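Local structure of Sso-CP2 metallo-carboxypetidase (Sulfolobus solfataricus, 4MMO) at residues K64-Q75 / V127-E138; A157-L167 / I392-G403. The protein probably acts as a zinc-dependent peptidase of the M20 family, a metallo-carboxypeptidase that would trim peptides from their C-terminal ends. One frame throughout, in Å; residues are numbered along the deposited sequence.

Contact 1: K64-Q75 / V127-E138; sequences KTLLIYNHYDVQ and VNVKLLYEGEEE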
loop_
_atom_site.group_PDB
_atom_site.type_symbol
_atom_site.label_atom_id
_atom_site.label_comp_id
_atom_site.label_asym_id
_atom_site.label_seq_id
_atom_site.Cartn_x
_atom_site.Cartn_y
_atom_site.Cartn_z
ATOM N N LYS A 64 -47.240 14.603 18.827
ATOM C CA LYS A 64 -45.913 14.017 18.649
ATOM C C LYS A 64 -45.312 14.372 17.293
ATOM O O LYS A 64 -46.025 14.449 16.289
ATOM C CB LYS A 64 -45.979 12.498 18.791
ATOM C CG LYS A 64 -46.138 12.018 20.223
ATOM C CD LYS A 64 -46.297 10.513 20.263
ATOM C CE LYS A 64 -46.289 9.976 21.681
ATOM N NZ LYS A 64 -46.292 8.488 21.694
ATOM N N THR A 65 -43.997 14.576 17.277
ATOM C CA THR A 65 -43.268 14.891 16.051
ATOM C C THR A 65 -42.128 13.903 15.850
ATOM O O THR A 65 -41.288 13.720 16.735
ATOM C CB THR A 65 -42.695 16.317 16.089
ATOM O OG1 THR A 65 -43.764 17.258 16.229
ATOM C CG2 THR A 65 -41.914 16.627 14.812
ATOM N N LEU A 66 -42.108 13.276 14.677
ATOM C CA LEU A 66 -41.072 12.320 14.317
ATOM C C LEU A 66 -40.130 12.898 13.253
ATOM O O LEU A 66 -40.574 13.420 12.232
ATOM C CB LEU A 66 -41.719 11.032 13.800
ATOM C CG LEU A 66 -40.777 9.956 13.258
ATOM C CD1 LEU A 66 -39.908 9.384 14.368
ATOM C CD2 LEU A 66 -41.566 8.856 12.566
ATOM N N LEU A 67 -38.830 12.798 13.507
ATOM C CA LEU A 67 -37.809 13.171 12.534
ATOM C C LEU A 67 -37.313 11.911 11.832
ATOM O O LEU A 67 -36.839 10.983 12.483
ATOM C CB LEU A 67 -36.644 13.883 13.232
ATOM C CG LEU A 67 -35.479 14.351 12.348
ATOM C CD1 LEU A 67 -35.958 15.305 11.268
ATOM C CD2 LEU A 67 -34.405 15.017 13.191
ATOM N N ILE A 68 -37.437 11.874 10.508
ATOM C CA ILE A 68 -37.006 10.714 9.729
ATOM C C ILE A 68 -35.756 11.046 8.914
ATOM O O ILE A 68 -35.760 11.980 8.119
ATOM C CB ILE A 68 -38.127 10.223 8.788
ATOM C CG1 ILE A 68 -39.343 9.795 9.614
ATOM C CG2 ILE A 68 -37.631 9.071 7.908
ATOM C CD1 ILE A 68 -40.498 9.237 8.803
ATOM N N TYR A 69 -34.699 10.265 9.120
ATOM C CA TYR A 69 -33.432 10.451 8.421
ATOM C C TYR A 69 -33.194 9.341 7.403
ATOM O O TYR A 69 -33.350 8.159 7.705
ATOM C CB TYR A 69 -32.268 10.494 9.423
ATOM C CG TYR A 69 -30.893 10.382 8.791
ATOM C CD1 TYR A 69 -30.320 9.142 8.549
ATOM C CD2 TYR A 69 -30.167 11.517 8.444
ATOM C CE1 TYR A 69 -29.070 9.029 7.974
ATOM C CE2 TYR A 69 -28.907 11.414 7.866
ATOM C CZ TYR A 69 -28.367 10.167 7.633
ATOM O OH TYR A 69 -27.122 10.048 7.056
ATOM N N ASN A 70 -32.815 9.741 6.193
ATOM C CA ASN A 70 -32.344 8.812 5.170
ATOM C C ASN A 70 -31.276 9.512 4.333
ATOM O O ASN A 70 -31.059 10.707 4.489
ATOM C CB ASN A 70 -33.497 8.344 4.282
ATOM C CG ASN A 70 -34.429 7.375 4.990
ATOM O OD1 ASN A 70 -35.540 7.735 5.377
ATOM N ND2 ASN A 70 -33.983 6.135 5.149
ATOM N N HIS A 71 -30.599 8.776 3.459
ATOM C CA HIS A 71 -29.617 9.396 2.570
ATOM C C HIS A 71 -29.797 8.919 1.139
ATOM O O HIS A 71 -29.983 7.727 0.892
ATOM C CB HIS A 71 -28.189 9.145 3.059
ATOM C CG HIS A 71 -27.794 7.701 3.075
ATOM N ND1 HIS A 71 -27.351 7.039 1.957
ATOM C CD2 HIS A 71 -27.772 6.803 4.088
ATOM C CE1 HIS A 71 -27.068 5.783 2.277
ATOM N NE2 HIS A 71 -27.315 5.617 3.561
ATOM N N TYR A 72 -29.754 9.867 0.205
ATOM C CA TYR A 72 -29.994 9.569 -1.205
ATOM C C TYR A 72 -28.710 9.231 -1.961
ATOM O O TYR A 72 -28.764 8.772 -3.099
ATOM C CB TYR A 72 -30.735 10.724 -1.890
ATOM C CG TYR A 72 -29.996 12.045 -1.901
ATOM C CD1 TYR A 72 -29.110 12.364 -2.928
ATOM C CD2 TYR A 72 -30.201 12.982 -0.900
ATOM C CE1 TYR A 72 -28.440 13.574 -2.943
ATOM C CE2 TYR A 72 -29.538 14.196 -0.906
ATOM C CZ TYR A 72 -28.656 14.486 -1.929
ATOM O OH TYR A 72 -27.998 15.694 -1.934
ATOM N N ASP A 73 -27.560 9.444 -1.330
ATOM C CA ASP A 73 -26.289 9.100 -1.956
ATOM C C ASP A 73 -25.998 7.620 -1.780
ATOM O O ASP A 73 -26.454 7.004 -0.817
ATOM C CB ASP A 73 -25.137 9.934 -1.381
ATOM C CG ASP A 73 -24.898 9.670 0.099
ATOM O OD1 ASP A 73 -25.869 9.746 0.875
ATOM O OD2 ASP A 73 -23.744 9.385 0.488
ATOM N N VAL A 74 -25.232 7.061 -2.713
ATOM C CA VAL A 74 -24.892 5.641 -2.711
ATOM C C VAL A 74 -23.387 5.426 -2.825
ATOM O O VAL A 74 -22.640 6.353 -3.138
ATOM C CB VAL A 74 -25.571 4.911 -3.883
ATOM C CG1 VAL A 74 -27.081 4.955 -3.726
ATOM C CG2 VAL A 74 -25.150 5.534 -5.225
ATOM N N GLN A 75 -22.954 4.194 -2.581
ATOM C CA GLN A 75 -21.547 3.833 -2.702
ATOM C C GLN A 75 -21.130 3.785 -4.172
ATOM O O GLN A 75 -21.977 3.608 -5.051
ATOM C CB GLN A 75 -21.298 2.467 -2.063
ATOM C CG GLN A 75 -21.219 2.485 -0.541
ATOM C CD GLN A 75 -19.795 2.595 -0.023
ATOM O OE1 GLN A 75 -18.885 1.935 -0.525
ATOM N NE2 GLN A 75 -19.597 3.432 0.989
ATOM N N VAL A 127 -49.117 11.690 13.557
ATOM C CA VAL A 127 -47.822 12.141 14.041
ATOM C C VAL A 127 -47.237 13.089 13.003
ATOM O O VAL A 127 -47.264 12.805 11.807
ATOM C CB VAL A 127 -46.865 10.947 14.295
ATOM C CG1 VAL A 127 -46.775 10.051 13.076
ATOM C CG2 VAL A 127 -45.482 11.429 14.719
ATOM N N ASN A 128 -46.741 14.231 13.460
ATOM C CA ASN A 128 -46.067 15.158 12.571
ATOM C C ASN A 128 -44.757 14.533 12.125
ATOM O O ASN A 128 -44.047 13.929 12.931
ATOM C CB ASN A 128 -45.806 16.481 13.279
ATOM C CG ASN A 128 -47.066 17.096 13.840
ATOM O OD1 ASN A 128 -48.105 17.115 13.183
ATOM N ND2 ASN A 128 -46.983 17.602 15.064
ATOM N N VAL A 129 -44.446 14.671 10.840
ATOM C CA VAL A 129 -43.247 14.070 10.273
ATOM C C VAL A 129 -42.357 15.126 9.638
ATOM O O VAL A 129 -42.803 15.925 8.811
ATOM C CB VAL A 129 -43.605 12.993 9.231
ATOM C CG1 VAL A 129 -42.352 12.455 8.540
ATOM C CG2 VAL A 129 -44.358 11.865 9.901
ATOM N N LYS A 130 -41.094 15.122 10.047
ATOM C CA LYS A 130 -40.069 15.948 9.430
ATOM C C LYS A 130 -39.087 15.030 8.726
ATOM O O LYS A 130 -38.609 14.055 9.315
ATOM C CB LYS A 130 -39.355 16.782 10.487
ATOM C CG LYS A 130 -40.260 17.779 11.175
ATOM C CD LYS A 130 -39.518 18.561 12.237
ATOM C CE LYS A 130 -40.368 19.701 12.768
ATOM N NZ LYS A 130 -39.654 20.470 13.820
ATOM N N LEU A 131 -38.807 15.335 7.461
ATOM C CA LEU A 131 -37.929 14.516 6.633
ATOM C C LEU A 131 -36.591 15.208 6.428
ATOM O O LEU A 131 -36.540 16.399 6.123
ATOM C CB LEU A 131 -38.567 14.265 5.268
ATOM C CG LEU A 131 -39.938 13.591 5.230
ATOM C CD1 LEU A 131 -40.406 13.501 3.785
ATOM C CD2 LEU A 131 -39.902 12.212 5.877
ATOM N N LEU A 132 -35.509 14.456 6.596
ATOM C CA LEU A 132 -34.169 14.989 6.388
ATOM C C LEU A 132 -33.326 13.997 5.606
ATOM O O LEU A 132 -32.841 13.009 6.159
ATOM C CB LEU A 132 -33.499 15.315 7.726
ATOM C CG LEU A 132 -32.228 16.164 7.638
ATOM C CD1 LEU A 132 -32.554 17.538 7.108
ATOM C CD2 LEU A 132 -31.546 16.281 8.991
ATOM N N TYR A 133 -33.167 14.271 4.314
ATOM C CA TYR A 133 -32.394 13.418 3.424
ATOM C C TYR A 133 -31.077 14.091 3.035
ATOM O O TYR A 133 -31.087 15.132 2.374
ATOM C CB TYR A 133 -33.197 13.124 2.160
ATOM C CG TYR A 133 -34.556 12.509 2.406
ATOM C CD1 TYR A 133 -34.769 11.638 3.469
ATOM C CD2 TYR A 133 -35.625 12.792 1.568
ATOM C CE1 TYR A 133 -36.007 11.067 3.686
ATOM C CE2 TYR A 133 -36.864 12.231 1.775
ATOM C CZ TYR A 133 -37.052 11.367 2.839
ATOM O OH TYR A 133 -38.290 10.806 3.052
ATOM N N GLU A 134 -29.953 13.499 3.442
ATOM C CA GLU A 134 -28.634 14.034 3.096
ATOM C C GLU A 134 -28.013 13.272 1.928
ATOM O O GLU A 134 -28.498 12.207 1.537
ATOM C CB GLU A 134 -27.688 14.006 4.302
ATOM C CG GLU A 134 -27.154 12.619 4.687
ATOM C CD GLU A 134 -25.779 12.678 5.338
ATOM O OE1 GLU A 134 -24.946 13.508 4.913
ATOM O OE2 GLU A 134 -25.529 11.894 6.278
ATOM N N GLY A 135 -26.922 13.818 1.393
ATOM C CA GLY A 135 -26.253 13.240 0.241
ATOM C C GLY A 135 -24.788 12.920 0.480
ATOM O O GLY A 135 -24.040 12.734 -0.478
ATOM N N GLU A 136 -24.378 12.841 1.747
ATOM C CA GLU A 136 -22.973 12.614 2.098
ATOM C C GLU A 136 -22.765 11.482 3.103
ATOM O O GLU A 136 -21.687 11.362 3.689
ATOM C CB GLU A 136 -22.367 13.893 2.683
ATOM C CG GLU A 136 -22.371 15.080 1.742
ATOM C CD GLU A 136 -21.809 16.335 2.386
ATOM O OE1 GLU A 136 -21.894 16.462 3.626
ATOM O OE2 GLU A 136 -21.283 17.196 1.651
ATOM N N GLU A 137 -23.786 10.659 3.316
ATOM C CA GLU A 137 -23.691 9.598 4.315
ATOM C C GLU A 137 -22.555 8.630 3.995
ATOM O O GLU A 137 -21.861 8.157 4.896
ATOM C CB GLU A 137 -25.011 8.835 4.422
ATOM C CG GLU A 137 -25.129 7.985 5.689
ATOM C CD GLU A 137 -24.440 6.638 5.585
ATOM O OE1 GLU A 137 -24.307 6.107 4.461
ATOM O OE2 GLU A 137 -24.034 6.103 6.640
ATOM N N GLU A 138 -22.372 8.342 2.711
ATOM C CA GLU A 138 -21.352 7.399 2.276
ATOM C C GLU A 138 -19.941 7.986 2.334
ATOM O O GLU A 138 -18.960 7.257 2.177
ATOM C CB GLU A 138 -21.654 6.921 0.855
ATOM C CG GLU A 138 -22.999 6.230 0.703
ATOM C CD GLU A 138 -23.068 4.906 1.436
ATOM O OE1 GLU A 138 -22.052 4.496 2.033
ATOM O OE2 GLU A 138 -24.144 4.272 1.410
HETATM O O HOH W 1 -38.003 8.460 3.952
HETATM O O HOH W 2 -24.774 2.546 -1.062
#
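His-71 and Glu-137 meet ring face to side chain where two neighbouring parallel strands, 65-71 and 128-134, run out into the zinc site. The two strands belong to the mixed sheet of the M20 catalytic fold, and helix 102-121 lies in the chain that connects them. Glu-137 CB sits 3.6 Å from the centroid of the His-71 ring, a CH-pi contact, and the carboxylate continues over the same face, its plane only 22° from that of the ring. His-71 NE2 binds the zinc ion, as do Asp-104 and Glu-163; Glu-137 and Glu-138 have been seen as zinc ligands of this protein, though not in this chain's model.

Asp-73 positions the histidine from the second shell. His-71 ND1 gives its hydrogen to Asp-73 O at 2.9 Å, with the acceptor in the ring plane, which sets the rotation of the imidazole and leaves NE2 to the metal. The carboxylate of Asp-73, folded back over its own backbone (chi1 64°), offers the syn lone pair of OD2 to Glu-138 N at 2.8 Å, while OD1 takes a weak bond from Glu-137 N. In the neighbouring packing, Tyr-69 OH reaches the anti lone pair of Glu-134 OE2 at 2.6 Å, an oxygen that Ser-141 OG also binds. Tyr-72 lays its ring over Gly-135 CA, 3.8 Å from the centroid; glycine suits this place, since a CB would probably run into Tyr-72 OH, itself bonded to Pro-52 O.

Farther back, regular parallel pairing carries Leu-66, Ile-68, Val-129 and Leu-131 on one face, where Ile-68 CD1 touches Val-129 CG1 at 3.7 Å. On that face Asn-70, whose ND2 is held by Asn-105 OD1, lies alongside Tyr-133, and one water accepts from Tyr-133 OH and donates to Asn-70 OD1 at 2.9 Å.

Contact 2: A157-L167 / I392-G403; sequences ADSVIMEGAGL and IRDAVSAIGAGG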
loop_
_atom_site.group_PDB
_atom_site.type_symbol
_atom_site.label_atom_id
_atom_site.label_comp_id
_atom_site.label_asym_id
_atom_site.label_seq_id
_atom_site.Cartn_x
_atom_site.Cartn_y
_atom_site.Cartn_z
ATOM N N ALA A 157 -37.895 17.572 17.341
ATOM C CA ALA A 157 -38.802 16.435 17.266
ATOM C C ALA A 157 -38.689 15.636 18.557
ATOM O O ALA A 157 -37.689 15.743 19.264
ATOM C CB ALA A 157 -38.461 15.568 16.073
ATOM N N ASP A 158 -39.712 14.839 18.861
ATOM C CA ASP A 158 -39.722 14.037 20.083
ATOM C C ASP A 158 -38.933 12.751 19.907
ATOM O O ASP A 158 -38.452 12.172 20.877
ATOM C CB ASP A 158 -41.156 13.707 20.492
ATOM C CG ASP A 158 -42.024 14.940 20.579
ATOM O OD1 ASP A 158 -41.776 15.777 21.473
ATOM O OD2 ASP A 158 -42.945 15.079 19.749
ATOM N N SER A 159 -38.806 12.298 18.666
ATOM C CA SER A 159 -38.042 11.092 18.385
ATOM C C SER A 159 -37.494 11.121 16.970
ATOM O O SER A 159 -37.930 11.917 16.140
ATOM C CB SER A 159 -38.908 9.848 18.581
ATOM O OG SER A 159 -39.981 9.827 17.659
ATOM N N VAL A 160 -36.536 10.241 16.708
ATOM C CA VAL A 160 -35.903 10.165 15.409
ATOM C C VAL A 160 -35.670 8.719 15.005
ATOM O O VAL A 160 -35.304 7.886 15.834
ATOM C CB VAL A 160 -34.555 10.929 15.401
ATOM C CG1 VAL A 160 -33.641 10.429 16.516
ATOM C CG2 VAL A 160 -33.868 10.811 14.049
ATOM N N ILE A 161 -35.894 8.424 13.727
ATOM C CA ILE A 161 -35.498 7.137 13.171
ATOM C C ILE A 161 -34.401 7.343 12.127
ATOM O O ILE A 161 -34.500 8.212 11.258
ATOM C CB ILE A 161 -36.699 6.337 12.600
ATOM C CG1 ILE A 161 -37.376 7.081 11.447
ATOM C CG2 ILE A 161 -37.715 6.044 13.721
ATOM C CD1 ILE A 161 -38.347 6.214 10.665
ATOM N N MET A 162 -33.339 6.553 12.243
ATOM C CA MET A 162 -32.191 6.682 11.360
ATOM C C MET A 162 -32.464 5.964 10.039
ATOM O O MET A 162 -33.617 5.654 9.735
ATOM C CB MET A 162 -30.938 6.151 12.053
ATOM C CG MET A 162 -30.570 6.914 13.314
ATOM S SD MET A 162 -30.390 8.695 13.058
ATOM C CE MET A 162 -29.020 8.717 11.893
ATOM N N GLU A 163 -31.418 5.710 9.253
ATOM C CA GLU A 163 -31.596 5.264 7.872
ATOM C C GLU A 163 -32.342 3.928 7.793
ATOM O O GLU A 163 -33.009 3.638 6.797
ATOM C CB GLU A 163 -30.248 5.216 7.116
ATOM C CG GLU A 163 -29.422 3.941 7.261
ATOM C CD GLU A 163 -28.238 3.889 6.285
ATOM O OE1 GLU A 163 -28.213 2.998 5.413
ATOM O OE2 GLU A 163 -27.328 4.736 6.365
ATOM N N GLY A 164 -32.240 3.131 8.850
ATOM C CA GLY A 164 -32.951 1.867 8.929
ATOM C C GLY A 164 -32.032 0.663 8.953
ATOM O O GLY A 164 -30.807 0.800 8.966
ATOM N N ALA A 165 -32.630 -0.524 8.950
ATOM C CA ALA A 165 -31.878 -1.766 9.059
ATOM C C ALA A 165 -32.618 -2.879 8.339
ATOM O O ALA A 165 -33.836 -3.001 8.457
ATOM C CB ALA A 165 -31.674 -2.128 10.526
ATOM N N GLY A 166 -31.877 -3.695 7.599
ATOM C CA GLY A 166 -32.468 -4.771 6.823
ATOM C C GLY A 166 -32.711 -6.031 7.633
ATOM O O GLY A 166 -32.507 -6.058 8.849
ATOM N N LEU A 167 -33.150 -7.081 6.946
ATOM C CA LEU A 167 -33.404 -8.372 7.571
ATOM C C LEU A 167 -32.093 -9.104 7.826
ATOM O O LEU A 167 -31.170 -9.041 7.016
ATOM C CB LEU A 167 -34.304 -9.221 6.669
ATOM C CG LEU A 167 -35.565 -8.523 6.153
ATOM C CD1 LEU A 167 -36.327 -9.425 5.195
ATOM C CD2 LEU A 167 -36.454 -8.092 7.308
ATOM N N ILE A 392 -32.108 14.632 20.792
ATOM C CA ILE A 392 -33.190 13.657 20.655
ATOM C C ILE A 392 -32.747 12.290 21.167
ATOM O O ILE A 392 -32.146 11.500 20.438
ATOM C CB ILE A 392 -33.677 13.531 19.201
ATOM C CG1 ILE A 392 -34.063 14.909 18.653
ATOM C CG2 ILE A 392 -34.866 12.577 19.130
ATOM C CD1 ILE A 392 -34.498 14.901 17.200
ATOM N N ARG A 393 -33.076 12.020 22.424
ATOM C CA ARG A 393 -32.649 10.809 23.113
ATOM C C ARG A 393 -33.342 9.573 22.546
ATOM O O ARG A 393 -32.756 8.491 22.483
ATOM C CB ARG A 393 -32.960 10.944 24.608
ATOM C CG ARG A 393 -32.162 10.018 25.513
ATOM C CD ARG A 393 -32.488 10.263 26.986
ATOM N N ASP A 394 -34.596 9.733 22.140
ATOM C CA ASP A 394 -35.369 8.609 21.628
ATOM C C ASP A 394 -35.045 8.399 20.159
ATOM O O ASP A 394 -35.699 8.962 19.279
ATOM C CB ASP A 394 -36.870 8.845 21.827
ATOM C CG ASP A 394 -37.256 8.953 23.297
ATOM O OD1 ASP A 394 -36.499 8.446 24.149
ATOM O OD2 ASP A 394 -38.313 9.542 23.604
ATOM N N ALA A 395 -34.018 7.591 19.910
ATOM C CA ALA A 395 -33.557 7.314 18.558
ATOM C C ALA A 395 -33.435 5.813 18.331
ATOM O O ALA A 395 -33.082 5.066 19.237
ATOM C CB ALA A 395 -32.221 7.996 18.306
ATOM N N VAL A 396 -33.730 5.387 17.108
ATOM C CA VAL A 396 -33.627 3.986 16.724
ATOM C C VAL A 396 -33.307 3.890 15.232
ATOM O O VAL A 396 -33.592 4.813 14.469
ATOM C CB VAL A 396 -34.948 3.234 17.013
ATOM C CG1 VAL A 396 -36.097 3.842 16.224
ATOM C CG2 VAL A 396 -34.815 1.743 16.714
ATOM N N SER A 397 -32.705 2.776 14.830
ATOM C CA SER A 397 -32.515 2.480 13.419
ATOM C C SER A 397 -33.228 1.180 13.085
ATOM O O SER A 397 -32.790 0.095 13.473
ATOM C CB SER A 397 -31.033 2.374 13.074
ATOM O OG SER A 397 -30.860 2.273 11.670
ATOM N N ALA A 398 -34.336 1.304 12.363
ATOM C CA ALA A 398 -35.155 0.157 12.016
ATOM C C ALA A 398 -36.014 0.484 10.809
ATOM O O ALA A 398 -36.195 1.655 10.480
ATOM C CB ALA A 398 -36.030 -0.205 13.175
ATOM N N ILE A 399 -36.589 -0.564 10.222
ATOM C CA ILE A 399 -37.255 -0.542 8.916
ATOM C C ILE A 399 -36.194 -0.668 7.835
ATOM O O ILE A 399 -35.233 0.097 7.809
ATOM C CB ILE A 399 -38.123 0.711 8.660
ATOM C CG1 ILE A 399 -39.128 0.912 9.801
ATOM C CG2 ILE A 399 -38.853 0.574 7.329
ATOM C CD1 ILE A 399 -39.854 2.242 9.760
ATOM N N GLY A 400 -36.367 -1.644 6.951
ATOM C CA GLY A 400 -35.407 -1.882 5.890
ATOM C C GLY A 400 -35.989 -2.639 4.716
ATOM O O GLY A 400 -36.621 -3.685 4.881
ATOM N N ALA A 401 -35.773 -2.099 3.521
ATOM C CA ALA A 401 -36.226 -2.743 2.297
ATOM C C ALA A 401 -35.299 -3.899 1.936
ATOM O O ALA A 401 -35.675 -4.796 1.181
ATOM C CB ALA A 401 -36.270 -1.736 1.174
ATOM N N GLY A 402 -34.088 -3.870 2.483
ATOM C CA GLY A 402 -33.073 -4.850 2.144
ATOM C C GLY A 402 -32.960 -5.993 3.130
ATOM O O GLY A 402 -33.792 -6.150 4.025
ATOM N N GLY A 403 -31.915 -6.795 2.955
ATOM C CA GLY A 403 -31.678 -7.950 3.797
ATOM C C GLY A 403 -30.232 -8.404 3.743
ATOM O O GLY A 403 -29.350 -7.661 3.310
HETATM O O HOH W 3 -36.251 12.159 22.523
#
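Val-160 and Val-396 anchor the backbone bonding between 157-167 and 392-403: Val-160 N binds Asp-394 O, Val-160 O receives Val-396 N, and Met-162 N reaches Val-396 O at 2.8 Å. Beyond this short parallel pairing the two segments keep touching through less regular bonds, off the carbonyl plane, Ala-165 N to Ile-399 O and Leu-167 N to Gly-402 O.

Apolar contacts fill both sides. Val-160 CG1 presses on Ala-395 CB at 3.3 Å, a tight fit that favours the small alanine. Ile-161 and Val-396 lie side by side on the other face, where Ile-161 also touches Met-359 of helix 354-367. Strand 395-396 is the outermost one of the mixed sheet within the chain, and Ile-392, in the loop leading to it, points toward 157-167: with CG1 opposite the carbonyl carbon (chi1 -54°), CG2 meets Val-160 CG1 at 3.6 Å while CD1 touches Ala-157 CB. Cutting Ile-392 back to an alanine would probably open a gap beside Val-160 CG1 and Ala-157 CB.

Among polar groups, Glu-163, just past the paired residues, points away from 392-403 and binds the zinc ion. One water links Asp-158 O to Asp-394 N, and Ser-397 OG takes a weak bond from Gly-164 N. Gly-164's backbone (phi 115°, psi -176°) itself calls for glycine; a CB would probably also strike Ile-399 O.

Both contacts are buried and belong to one sheet, in which strand 65-71 lies between 128-134 and 159-161, so contact 1 is central and contact 2 reaches the outermost strand 395-396. They are joined directly, Leu-67 N to Ser-159 O at 2.9 Å and Thr-65 N to Asp-158 OD2. Contact 1 has long, regular pairing and ends in a cluster of carboxylates and a histidine; contact 2 pairs over only a few residues, relies on branched apolar side chains and alanine, and then continues through glycine-rich loops. The metal site brings them together: zinc takes His-71 from contact 1 and Glu-163 from contact 2, with Asp-104 as a further ligand.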